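Local coordinates for protein lombricine kinase (Urechis caupo, PDB 3JPZ) that catalyses the reversible transfer of a phosphoryl group between ATP and lombricine, as a member of the phosphagen kinase family, at residues 150-155 with 244-249; 122-127 with 143-148. All blocks are in the same frame, centred on the assembly; numbering follows the deposited sequence. Where two conformers were deposited one is given.

How the contacts relate
Going from the N terminus, contact 2 comes first: the chain leaves strand 113-122, makes the loop 122-127 and returns 16 residues later as part of helix 135-149, closing a short strand-to-helix excursion. Contact 1 opens just beyond that helix, at 150-155, and closes 89 residues further on, at 244-249 of helix 233-252, after the chain has run through four strands of the main sheet. The two loops therefore follow one another, neither nested nor crossed. Their centres are 13 Å apart, and they touch where Leu244 CD1 lies 3.7 Å from Arg122 NH2. Together they tie the C-terminal half of helix 135-149 and the loop after it to the loop leaving strand 113-122 and to helix 233-252.

Contact 1: residues 150-155 with 244-249; sequences AGLSGD and LNAIAE
The loop that carries the chain from helix 135-149 to strand 158-162 meets helix 233-252 here, and Leu152 makes the contact by reaching onto Ala246 and Ile247. Its CB points toward the helix, and the two methyl branches divide the work. CD2 comes 3.9 Å from Ala246 CB, with Ala246 C 4.2 Å from the same methyl, so this branch rests partly on the helix backbone. CD1 takes the neighbouring residue and approaches Ile247 CG1 to 4.1 Å. With CG anti to its carbonyl carbon (chi1 -57°) and CD1 extended away from CA (chi2 -169°), the leucine puts its fork across these two successive helical residues. Ile247 offers the flank of its longer branch, and the two side chains meet at a slant.

In the phosphagen kinase fold the C-terminal domain is built on a large antiparallel sheet with helices packed on it, and helix 233-252 is one of these. Ile247 has its sheet side on Phe212, Ile214 and Met222, so Leu152 extends an apolar layer that starts on the strands. Leu152 and Ala246 are the nearest CA pair of the two segments, 7.2 Å apart.

Beyond the leucine the chain turns through Gly154, whose phi is positive at 61°, into Asp155. There charge takes over from packing, for Asp155 OD1 forms a salt bridge with Arg242 NH1 and OD2 one with Arg239 NH2, both arginines on the same helix one turn and more before Ala246.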
# COMPACT_ATOMS: atom_id res chain seq x y z
N ALA A 150 13.01 -17.27 -24.29
CA ALA A 150 12.83 -17.35 -25.73
C ALA A 150 13.82 -18.32 -26.36
O ALA A 150 13.68 -18.69 -27.52
CB ALA A 150 12.96 -15.97 -26.35
N GLY A 151 14.83 -18.71 -25.59
CA GLY A 151 15.85 -19.63 -26.06
C GLY A 151 15.60 -21.07 -25.66
O GLY A 151 16.40 -21.95 -25.95
N LEU A 152 14.48 -21.30 -24.97
CA LEU A 152 14.06 -22.66 -24.69
C LEU A 152 13.42 -23.24 -25.94
O LEU A 152 12.84 -22.51 -26.75
CB LEU A 152 13.04 -22.69 -23.54
CG LEU A 152 13.49 -22.08 -22.22
CD1 LEU A 152 12.50 -22.43 -21.11
CD2 LEU A 152 14.88 -22.55 -21.85
N SER A 153 13.52 -24.56 -26.10
CA SER A 153 12.86 -25.24 -27.21
C SER A 153 12.24 -26.53 -26.70
O SER A 153 12.11 -26.73 -25.50
CB SER A 153 13.84 -25.52 -28.34
OG SER A 153 14.76 -26.54 -27.98
N GLY A 154 11.88 -27.42 -27.63
CA GLY A 154 11.30 -28.69 -27.26
C GLY A 154 10.00 -28.53 -26.51
O GLY A 154 9.14 -27.74 -26.90
N ASP A 155 9.85 -29.28 -25.42
CA ASP A 155 8.62 -29.22 -24.63
C ASP A 155 8.63 -28.00 -23.71
O ASP A 155 7.68 -27.78 -22.96
CB ASP A 155 8.44 -30.49 -23.80
CG ASP A 155 9.39 -30.56 -22.64
OD1 ASP A 155 10.57 -30.18 -22.83
OD2 ASP A 155 8.97 -30.99 -21.55
N LEU A 244 14.73 -25.21 -14.91
CA LEU A 244 15.42 -24.23 -14.10
C LEU A 244 16.84 -24.07 -14.61
O LEU A 244 17.30 -22.95 -14.85
CB LEU A 244 15.44 -24.66 -12.64
CG LEU A 244 14.18 -24.29 -11.84
CD1 LEU A 244 14.12 -25.08 -10.54
CD2 LEU A 244 14.11 -22.79 -11.58
N ASN A 245 17.53 -25.19 -14.80
CA ASN A 245 18.91 -25.19 -15.28
C ASN A 245 19.02 -24.59 -16.67
O ASN A 245 20.00 -23.91 -16.99
CB ASN A 245 19.48 -26.62 -15.28
CG ASN A 245 19.78 -27.14 -13.88
OD1 ASN A 245 19.91 -26.37 -12.93
ND2 ASN A 245 19.89 -28.46 -13.75
N ALA A 246 18.02 -24.85 -17.50
CA ALA A 246 18.03 -24.40 -18.88
C ALA A 246 17.85 -22.89 -18.96
O ALA A 246 18.50 -22.20 -19.75
CB ALA A 246 16.93 -25.11 -19.66
N ILE A 247 16.95 -22.37 -18.13
CA ILE A 247 16.70 -20.95 -18.05
C ILE A 247 17.95 -20.24 -17.59
O ILE A 247 18.29 -19.17 -18.10
CB ILE A 247 15.57 -20.67 -17.04
CG1 ILE A 247 14.23 -21.14 -17.60
CG2 ILE A 247 15.51 -19.18 -16.70
CD1 ILE A 247 13.11 -21.18 -16.56
N ALA A 248 18.64 -20.84 -16.63
CA ALA A 248 19.87 -20.29 -16.10
C ALA A 248 20.93 -20.24 -17.19
O ALA A 248 21.67 -19.27 -17.31
CB ALA A 248 20.36 -21.11 -14.93
N GLU A 249 21.01 -21.30 -17.99
CA GLU A 249 22.07 -21.41 -18.99
C GLU A 249 21.91 -20.30 -20.01
O GLU A 249 22.89 -19.68 -20.42
CB GLU A 249 22.04 -22.77 -19.69
CG GLU A 249 23.41 -23.31 -20.04
CD GLU A 249 23.35 -24.49 -20.99
OE1 GLU A 249 22.28 -25.12 -21.10
OE2 GLU A 249 24.38 -24.79 -21.64

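Contact 2: residues 122-127 with 143-148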
# COMPACT_ATOMS: atom_id res chain seq x y z
N ARG A 122 12.95 -17.71 -7.98
CA ARG A 122 14.33 -17.33 -8.23
C ARG A 122 14.42 -15.82 -8.26
O ARG A 122 13.52 -15.16 -8.78
CB ARG A 122 14.82 -17.94 -9.54
CG ARG A 122 14.97 -19.46 -9.49
CD ARG A 122 16.09 -19.87 -8.56
NE ARG A 122 16.30 -21.31 -8.54
CZ ARG A 122 15.67 -22.15 -7.73
NH1 ARG A 122 14.78 -21.70 -6.86
NH2 ARG A 122 15.92 -23.45 -7.77
N GLY A 123 15.48 -15.29 -7.67
CA GLY A 123 15.85 -13.90 -7.86
C GLY A 123 16.95 -13.82 -8.91
O GLY A 123 17.69 -14.78 -9.12
N ILE A 124 17.04 -12.68 -9.58
CA ILE A 124 18.10 -12.44 -10.55
C ILE A 124 19.17 -11.57 -9.91
O ILE A 124 18.91 -10.43 -9.54
CB ILE A 124 17.53 -11.76 -11.81
CG1 ILE A 124 16.30 -12.52 -12.33
CG2 ILE A 124 18.60 -11.67 -12.90
CD1 ILE A 124 16.55 -13.98 -12.68
N ARG A 125 20.37 -12.11 -9.75
CA ARG A 125 21.43 -11.41 -9.03
C ARG A 125 21.74 -10.07 -9.69
O ARG A 125 21.70 -9.94 -10.92
CB ARG A 125 22.69 -12.27 -8.94
CG ARG A 125 23.88 -11.56 -8.30
CD ARG A 125 24.92 -12.56 -7.82
NE ARG A 125 24.47 -13.29 -6.64
CZ ARG A 125 25.01 -14.43 -6.21
NH1 ARG A 125 26.02 -14.98 -6.86
NH2 ARG A 125 24.53 -15.02 -5.13
N GLY A 126 22.03 -9.07 -8.87
CA GLY A 126 22.28 -7.73 -9.34
C GLY A 126 21.07 -6.82 -9.28
O GLY A 126 21.19 -5.61 -9.48
N LEU A 127 19.89 -7.39 -8.98
CA LEU A 127 18.65 -6.63 -9.09
C LEU A 127 17.79 -6.74 -7.83
O LEU A 127 17.58 -7.82 -7.28
CB LEU A 127 17.85 -7.11 -10.28
CG LEU A 127 18.59 -7.00 -11.62
CD1 LEU A 127 17.85 -7.76 -12.69
CD2 LEU A 127 18.77 -5.55 -12.01
N ARG A 143 13.05 -8.58 -18.69
CA ARG A 143 13.73 -8.73 -19.96
C ARG A 143 14.63 -9.95 -19.91
O ARG A 143 14.62 -10.78 -20.81
CB ARG A 143 14.56 -7.50 -20.30
CG ARG A 143 15.27 -7.65 -21.64
CD ARG A 143 16.06 -6.41 -22.01
NE ARG A 143 17.30 -6.30 -21.26
CZ ARG A 143 18.36 -7.09 -21.43
NH1 ARG A 143 18.33 -8.07 -22.32
NH2 ARG A 143 19.45 -6.91 -20.70
N VAL A 144 15.41 -10.04 -18.84
CA VAL A 144 16.36 -11.12 -18.67
C VAL A 144 15.65 -12.47 -18.72
O VAL A 144 16.02 -13.35 -19.49
CB VAL A 144 17.13 -10.96 -17.35
CG1 VAL A 144 17.92 -12.21 -17.02
CG2 VAL A 144 18.04 -9.74 -17.41
N ILE A 145 14.61 -12.62 -17.90
CA ILE A 145 13.89 -13.88 -17.83
C ILE A 145 13.18 -14.20 -19.15
O ILE A 145 13.22 -15.32 -19.64
CB ILE A 145 12.86 -13.85 -16.68
CG1 ILE A 145 13.59 -13.63 -15.35
CG2 ILE A 145 12.07 -15.13 -16.64
CD1 ILE A 145 12.68 -13.40 -14.17
N THR A 146 12.56 -13.19 -19.75
CA THR A 146 11.76 -13.39 -20.95
C THR A 146 12.61 -13.74 -22.19
O THR A 146 12.23 -14.60 -22.98
CB THR A 146 10.89 -12.16 -21.26
OG1 THR A 146 9.90 -12.48 -22.24
CG2 THR A 146 11.74 -11.01 -21.75
N THR A 147 13.76 -13.09 -22.36
CA THR A 147 14.60 -13.39 -23.52
C THR A 147 15.35 -14.71 -23.29
O THR A 147 15.61 -15.45 -24.23
CB THR A 147 15.59 -12.25 -23.86
OG1 THR A 147 16.39 -12.63 -24.98
CG2 THR A 147 16.50 -11.93 -22.69
N ALA A 148 15.68 -15.00 -22.04
CA ALA A 148 16.26 -16.28 -21.69
C ALA A 148 15.26 -17.40 -21.98
O ALA A 148 15.63 -18.50 -22.40
CB ALA A 148 16.66 -16.30 -20.24
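Next to Ile124, which packs on Val144 and Ile145, the guanidinium of Arg125 is gripped on NH2 by two groups, a salt bridge to Glu66 OE2 and a hydrogen bond to Trp260 O, while NH1 pairs with Glu257 OE2. The loop of Ile124 and Arg125 leaves strand 113-122, a central strand of the eight-stranded antiparallel sheet of the phosphagen kinase catalytic domain, and leads to helix 135-149, onto which it folds back. A type II beta turn from Ile124 to Leu127 shapes it, closed by Leu127 N to Ile124 O at 3.2 Å. Gly126 takes the third position of that turn, with a phi of 96°.

Ile124 points its CB toward the helix, whereas Arg125 has its partners in Glu66, Glu257 and Trp260. Ile124 then uses both of its branches. CG2 reaches Val144 CG1 at 4.2 Å, and CD1 reaches Ile145 CG1 at 4.0 Å. The second meeting is a mutual one, since Ile145 CD1 in turn lies 4.2 Å from Ile124 CG1, the two isoleucines laying their longer branches against each other at an angle. Ile124 is bent to do this: CD1 is swung beside CA (chi2 -59°), whereas Ile145 runs extended (chi2 172°). All three touching residues are buried, and the interface is wholly aliphatic.

Ile124 also touches Val141, a turn before Ile145 on helix 135-149, and Met251 of helix 233-252. Met222 of the sheet touches Ile145, and Leu127 packs on Phe3 of the second subunit, which places this loop beside the dimer partner. Leu127 CD1 packs 4.0 Å from Ile124 CG2.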